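Local atomic coordinates of glycosaminoglycan xylosylkinase (Hydra vulgaris, PDB entry 5XOM), a protein that probably phosphorylates the xylose of the glycosaminoglycan linker on proteoglycans, as a sugar kinase of the Fam20 family. Residues Val341-Arg346 / Asp359-Leu364; Glu135-His140 / Lys299-Pro304. All coordinates share one frame; numbering follows the deposited sequence.

Contact 1: residues Val341-Arg346 / Asp359-Leu364; sequences VLLDKR and DHLLAL
Leucine methyl groups make the apolar part of this contact, with Leu343 reaching across from one helix to Leu361 and Leu364, one turn apart on the other. CD2 of Leu343 is pressed against CD1 of Leu364 at 3.4 Å, tighter than usual for two carbons, and the two side chains cross at about a right angle. Leu361, with the most surface buried here, divides its methyls: CD2 lies 4.2 Å from CD2 of Leu343, and CD1 turns to Asp344. Leu343 holds its CG anti to the backbone N (chi1 174°), which carries the branch out across the gap between the helices. Leu343 also touches His140 and Leu144 of helix 132-144, and a branched apolar residue suits a place with several neighbours.

The polar member, Asp344, meets Leu361 through van der Waals contact alone. CD1 of Leu361 lies beside its OD1 at 3.6 Å, the side chains crossing at about a right angle, while OD2 is hydrogen-bonded to the hydroxyl of Tyr353 in the connection between the helices. No hydrogen bond joins the two segments.

The segment axes approach to 10.1 Å and run at 133° to each other, an oblique, roughly antiparallel pairing. These are consecutive helices joined by a short loop, in what the family suggests is the helical C-lobe of a kinase-like fold; three leucines and the flank of an aspartate form the interface, and the aspartate's other oxygen is tied to the linking loop.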
loop_
_atom_site.group_PDB
_atom_site.type_symbol
_atom_site.label_atom_id
_atom_site.label_comp_id
_atom_site.label_asym_id
_atom_site.label_seq_id
_atom_site.Cartn_x
_atom_site.Cartn_y
_atom_site.Cartn_z
ATOM N N VAL A 341 15.988 -17.661 2.092
ATOM C CA VAL A 341 16.765 -16.471 1.769
ATOM C C VAL A 341 15.868 -15.240 1.755
ATOM O O VAL A 341 16.206 -14.201 2.336
ATOM C CB VAL A 341 17.499 -16.661 0.432
ATOM C CG1 VAL A 341 17.985 -15.319 -0.104
ATOM C CG2 VAL A 341 18.658 -17.634 0.605
ATOM N N LEU A 342 14.691 -15.345 1.129
ATOM C CA LEU A 342 13.764 -14.215 1.111
ATOM C C LEU A 342 13.225 -13.920 2.506
ATOM O O LEU A 342 13.024 -12.754 2.864
ATOM C CB LEU A 342 12.615 -14.492 0.141
ATOM C CG LEU A 342 12.995 -14.625 -1.335
ATOM C CD1 LEU A 342 11.758 -14.851 -2.190
ATOM C CD2 LEU A 342 13.734 -13.378 -1.795
ATOM N N LEU A 343 12.971 -14.960 3.308
ATOM C CA LEU A 343 12.438 -14.711 4.644
ATOM C C LEU A 343 13.463 -14.008 5.522
ATOM O O LEU A 343 13.121 -13.080 6.262
ATOM C CB LEU A 343 11.971 -16.012 5.306
ATOM C CG LEU A 343 11.555 -15.789 6.764
ATOM C CD1 LEU A 343 10.210 -15.087 6.825
ATOM C CD2 LEU A 343 11.481 -17.103 7.511
ATOM N N ASP A 344 14.728 -14.420 5.448
ATOM C CA ASP A 344 15.713 -13.810 6.328
ATOM C C ASP A 344 15.971 -12.352 5.979
ATOM O O ASP A 344 16.324 -11.564 6.865
ATOM C CB ASP A 344 17.021 -14.585 6.297
ATOM C CG ASP A 344 17.861 -14.313 7.530
ATOM O OD1 ASP A 344 17.347 -14.516 8.649
ATOM O OD2 ASP A 344 19.013 -13.863 7.396
ATOM N N LYS A 345 15.788 -11.967 4.714
ATOM C CA LYS A 345 15.919 -10.557 4.350
ATOM C C LYS A 345 14.890 -9.702 5.078
ATOM O O LYS A 345 15.193 -8.580 5.497
ATOM C CB LYS A 345 15.791 -10.383 2.838
ATOM C CG LYS A 345 17.051 -10.746 2.074
ATOM C CD LYS A 345 16.818 -10.726 0.571
ATOM C CE LYS A 345 18.079 -11.104 -0.188
ATOM N NZ LYS A 345 17.826 -11.188 -1.651
ATOM N N ARG A 346 13.663 -10.209 5.233
ATOM C CA ARG A 346 12.660 -9.457 5.982
ATOM C C ARG A 346 12.919 -9.507 7.478
ATOM O O ARG A 346 12.680 -8.515 8.175
ATOM C CB ARG A 346 11.265 -9.999 5.686
ATOM C CG ARG A 346 10.934 -10.060 4.220
ATOM C CD ARG A 346 9.691 -10.896 4.006
ATOM N NE ARG A 346 9.143 -10.749 2.665
ATOM C CZ ARG A 346 7.901 -10.354 2.407
ATOM N NH1 ARG A 346 7.073 -10.065 3.401
ATOM N NH2 ARG A 346 7.485 -10.248 1.153
ATOM N N ASP A 359 19.951 -23.189 10.572
ATOM C CA ASP A 359 19.372 -24.526 10.510
ATOM C C ASP A 359 17.848 -24.489 10.421
ATOM O O ASP A 359 17.246 -25.309 9.725
ATOM C CB ASP A 359 19.808 -25.366 11.726
ATOM C CG ASP A 359 21.302 -25.701 11.715
ATOM O OD1 ASP A 359 21.872 -25.913 10.634
ATOM O OD2 ASP A 359 21.892 -25.827 12.817
ATOM N N HIS A 360 17.203 -23.564 11.135
ATOM C CA HIS A 360 15.756 -23.407 10.974
ATOM C C HIS A 360 15.394 -22.787 9.633
ATOM O O HIS A 360 14.354 -23.127 9.054
ATOM C CB HIS A 360 15.144 -22.548 12.090
ATOM C CG HIS A 360 15.058 -23.249 13.423
ATOM N ND1 HIS A 360 14.192 -24.309 13.639
ATOM C CD2 HIS A 360 15.675 -23.007 14.605
ATOM C CE1 HIS A 360 14.304 -24.702 14.891
ATOM N NE2 HIS A 360 15.194 -23.930 15.494
ATOM N N LEU A 361 16.229 -21.874 9.121
ATOM C CA LEU A 361 15.983 -21.316 7.793
ATOM C C LEU A 361 16.009 -22.414 6.739
ATOM O O LEU A 361 15.113 -22.498 5.894
ATOM C CB LEU A 361 17.016 -20.226 7.489
ATOM C CG LEU A 361 16.785 -18.958 8.310
ATOM C CD1 LEU A 361 17.976 -18.014 8.277
ATOM C CD2 LEU A 361 15.523 -18.251 7.799
ATOM N N LEU A 362 17.006 -23.304 6.811
ATOM C CA LEU A 362 17.077 -24.391 5.851
ATOM C C LEU A 362 16.002 -25.444 6.088
ATOM O O LEU A 362 15.615 -26.142 5.150
ATOM C CB LEU A 362 18.477 -25.017 5.871
ATOM C CG LEU A 362 19.506 -23.970 5.432
ATOM C CD1 LEU A 362 20.928 -24.448 5.688
ATOM C CD2 LEU A 362 19.286 -23.584 3.957
ATOM N N ALA A 363 15.501 -25.574 7.314
ATOM C CA ALA A 363 14.373 -26.475 7.535
ATOM C C ALA A 363 13.141 -26.013 6.763
ATOM O O ALA A 363 12.361 -26.835 6.267
ATOM C CB ALA A 363 14.074 -26.575 9.034
ATOM N N LEU A 364 12.953 -24.692 6.662
ATOM C CA LEU A 364 11.871 -24.122 5.855
ATOM C C LEU A 364 11.941 -24.597 4.408
ATOM O O LEU A 364 10.942 -25.054 3.841
ATOM C CB LEU A 364 11.957 -22.600 5.901
ATOM C CG LEU A 364 11.423 -21.952 7.164
ATOM C CD1 LEU A 364 11.679 -20.469 7.096
ATOM C CD2 LEU A 364 9.937 -22.260 7.344
#

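Contact 2: residues Glu135-His140 / Lys299-Pro304; sequences EIAAFH and KSFGNP
Phe301 and Ala137 carry this buried contact, an aromatic ring from a loop set against the small side chain of a helix. CB of Ala137 lies 3.8 Å from CE2 and 4.2 Å from CZ of Phe301, so the far end of the ring does the touching. The methyl approaches obliquely. Phe301 places its CG beside the backbone N and anti to the carbonyl carbon (chi1 -63°), and from there the ring extends toward the helix. Its backbone, at phi 47° and psi 46°, adopts the left-handed helical conformation, a sharp local bend in a loop without regular structure. A backbone hydrogen bond to Ile273, on helix 259-273, anchors the residue at this bend.

Ala138 adds a lesser share, through its backbone more than its methyl: its N stands 4.4 Å from CE2 of Phe301. The methyl itself packs on Phe269 and Ile273, and Ile273 also touches the phenylalanine. Two successive alanines let the helix backbone come close to both loop and neighbouring helix; a phenylalanine, conversely, is long enough to bridge the 8.9 Å between CA of Ala137 and CA of Phe301.

No hydrogen bond links the two segments, but polar ties flank the packing. Glu135 forms a salt bridge with Lys111 through OE2 and accepts a hydrogen bond from N of Asn297 through OE1, while Ser300 OG bonds to O of Asn297. This pattern is consistent with a protein-kinase core: helix 132-144 would correspond to helix C, and Glu135 with Lys111 to its lysine-glutamate pair, packed on the loop that continues from the region probably equivalent to the DFG motif.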
loop_
_atom_site.group_PDB
_atom_site.type_symbol
_atom_site.label_atom_id
_atom_site.label_comp_id
_atom_site.label_asym_id
_atom_site.label_seq_id
_atom_site.Cartn_x
_atom_site.Cartn_y
_atom_site.Cartn_z
ATOM N N GLU A 135 7.326 -16.284 16.976
ATOM C CA GLU A 135 6.234 -15.382 16.616
ATOM C C GLU A 135 6.680 -14.389 15.553
ATOM O O GLU A 135 5.935 -14.105 14.610
ATOM C CB GLU A 135 5.713 -14.626 17.848
ATOM C CG GLU A 135 4.950 -15.474 18.867
ATOM C CD GLU A 135 3.486 -15.747 18.493
ATOM O OE1 GLU A 135 3.090 -15.568 17.317
ATOM O OE2 GLU A 135 2.722 -16.148 19.398
ATOM N N ILE A 136 7.891 -13.844 15.697
ATOM C CA ILE A 136 8.411 -12.894 14.716
ATOM C C ILE A 136 8.578 -13.568 13.360
ATOM O O ILE A 136 8.134 -13.050 12.330
ATOM C CB ILE A 136 9.735 -12.290 15.210
ATOM C CG1 ILE A 136 9.506 -11.532 16.518
ATOM C CG2 ILE A 136 10.324 -11.359 14.156
ATOM C CD1 ILE A 136 10.769 -11.228 17.261
ATOM N N ALA A 137 9.226 -14.736 13.343
ATOM C CA ALA A 137 9.459 -15.429 12.081
ATOM C C ALA A 137 8.147 -15.854 11.433
ATOM O O ALA A 137 7.981 -15.731 10.217
ATOM C CB ALA A 137 10.369 -16.632 12.303
ATOM N N ALA A 138 7.194 -16.338 12.233
ATOM C CA ALA A 138 5.923 -16.787 11.672
ATOM C C ALA A 138 5.144 -15.625 11.061
ATOM O O ALA A 138 4.486 -15.784 10.029
ATOM C CB ALA A 138 5.091 -17.480 12.752
ATOM N N PHE A 139 5.208 -14.445 11.679
ATOM C CA PHE A 139 4.489 -13.308 11.122
ATOM C C PHE A 139 5.059 -12.900 9.765
ATOM O O PHE A 139 4.306 -12.702 8.806
ATOM C CB PHE A 139 4.511 -12.137 12.104
ATOM C CG PHE A 139 4.329 -10.804 11.453
ATOM C CD1 PHE A 139 3.120 -10.453 10.869
ATOM C CD2 PHE A 139 5.369 -9.890 11.432
ATOM C CE1 PHE A 139 2.959 -9.220 10.264
ATOM C CE2 PHE A 139 5.217 -8.655 10.833
ATOM C CZ PHE A 139 4.012 -8.319 10.247
ATOM N N HIS A 140 6.384 -12.818 9.643
ATOM C CA HIS A 140 6.946 -12.434 8.351
ATOM C C HIS A 140 6.766 -13.525 7.310
ATOM O O HIS A 140 6.601 -13.222 6.123
ATOM C CB HIS A 140 8.416 -12.061 8.495
ATOM C CG HIS A 140 8.616 -10.766 9.204
ATOM N ND1 HIS A 140 8.342 -9.552 8.612
ATOM C CD2 HIS A 140 9.029 -10.490 10.462
ATOM C CE1 HIS A 140 8.587 -8.582 9.476
ATOM N NE2 HIS A 140 9.006 -9.125 10.605
ATOM N N LYS A 299 4.644 -21.798 19.366
ATOM C CA LYS A 299 5.143 -23.139 19.662
ATOM C C LYS A 299 5.639 -23.780 18.371
ATOM O O LYS A 299 5.155 -24.802 17.884
ATOM C CB LYS A 299 4.069 -23.978 20.342
ATOM C CG LYS A 299 4.662 -25.117 21.161
ATOM C CD LYS A 299 4.890 -24.711 22.608
ATOM C CE LYS A 299 3.577 -24.601 23.346
ATOM N NZ LYS A 299 2.915 -25.934 23.382
ATOM N N SER A 300 6.675 -23.145 17.838
ATOM C CA SER A 300 7.228 -23.514 16.551
ATOM C C SER A 300 8.726 -23.254 16.595
ATOM O O SER A 300 9.258 -22.717 17.576
ATOM C CB SER A 300 6.514 -22.752 15.421
ATOM O OG SER A 300 6.603 -21.354 15.609
ATOM N N PHE A 301 9.407 -23.657 15.521
ATOM C CA PHE A 301 10.867 -23.568 15.429
ATOM C C PHE A 301 11.531 -24.101 16.701
ATOM O O PHE A 301 12.440 -23.485 17.264
ATOM C CB PHE A 301 11.315 -22.137 15.119
ATOM C CG PHE A 301 10.819 -21.627 13.782
ATOM C CD1 PHE A 301 11.409 -22.057 12.595
ATOM C CD2 PHE A 301 9.778 -20.710 13.711
ATOM C CE1 PHE A 301 10.957 -21.592 11.361
ATOM C CE2 PHE A 301 9.319 -20.237 12.481
ATOM C CZ PHE A 301 9.908 -20.683 11.304
ATOM N N GLY A 302 11.062 -25.262 17.157
ATOM C CA GLY A 302 11.656 -25.931 18.298
ATOM C C GLY A 302 12.759 -26.899 17.911
ATOM O O GLY A 302 13.690 -27.102 18.691
ATOM N N ASN A 303 12.691 -27.484 16.704
ATOM C CA ASN A 303 13.715 -28.434 16.279
ATOM C C ASN A 303 13.895 -28.338 14.768
ATOM O O ASN A 303 12.994 -28.693 14.002
ATOM C CB ASN A 303 13.374 -29.868 16.700
ATOM C CG ASN A 303 14.451 -30.886 16.287
ATOM O OD1 ASN A 303 15.275 -30.654 15.391
ATOM N ND2 ASN A 303 14.510 -31.976 17.036
ATOM N N PRO A 304 15.052 -27.873 14.300
ATOM C CA PRO A 304 15.255 -27.676 12.859
ATOM C C PRO A 304 15.551 -28.959 12.100
ATOM O O PRO A 304 15.687 -28.911 10.872
ATOM C CB PRO A 304 16.471 -26.742 12.825
ATOM C CG PRO A 304 17.261 -27.164 14.036
ATOM C CD PRO A 304 16.251 -27.521 15.087
#

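Overall arrangement
From the N terminus, helix 132-144 supplies the first half of contact 2, and the chain then runs through 158 residues, including strand 205-212 and helix 259-273, before loop 299-304 closes it. Contact 1 opens afterwards and spans just 12 residues between helix 339-347 and helix 358-382. The two are therefore in series, neither nested nor crossing. In space their centres lie 11 Å apart and they touch: His360 CE1 is 3.3 Å from Phe301 O, and Ala363 CB packs against Pro304 O. Loop 299-304 is thus joined to helix 358-382, whereas helix 132-144 is touched by helix 339-347.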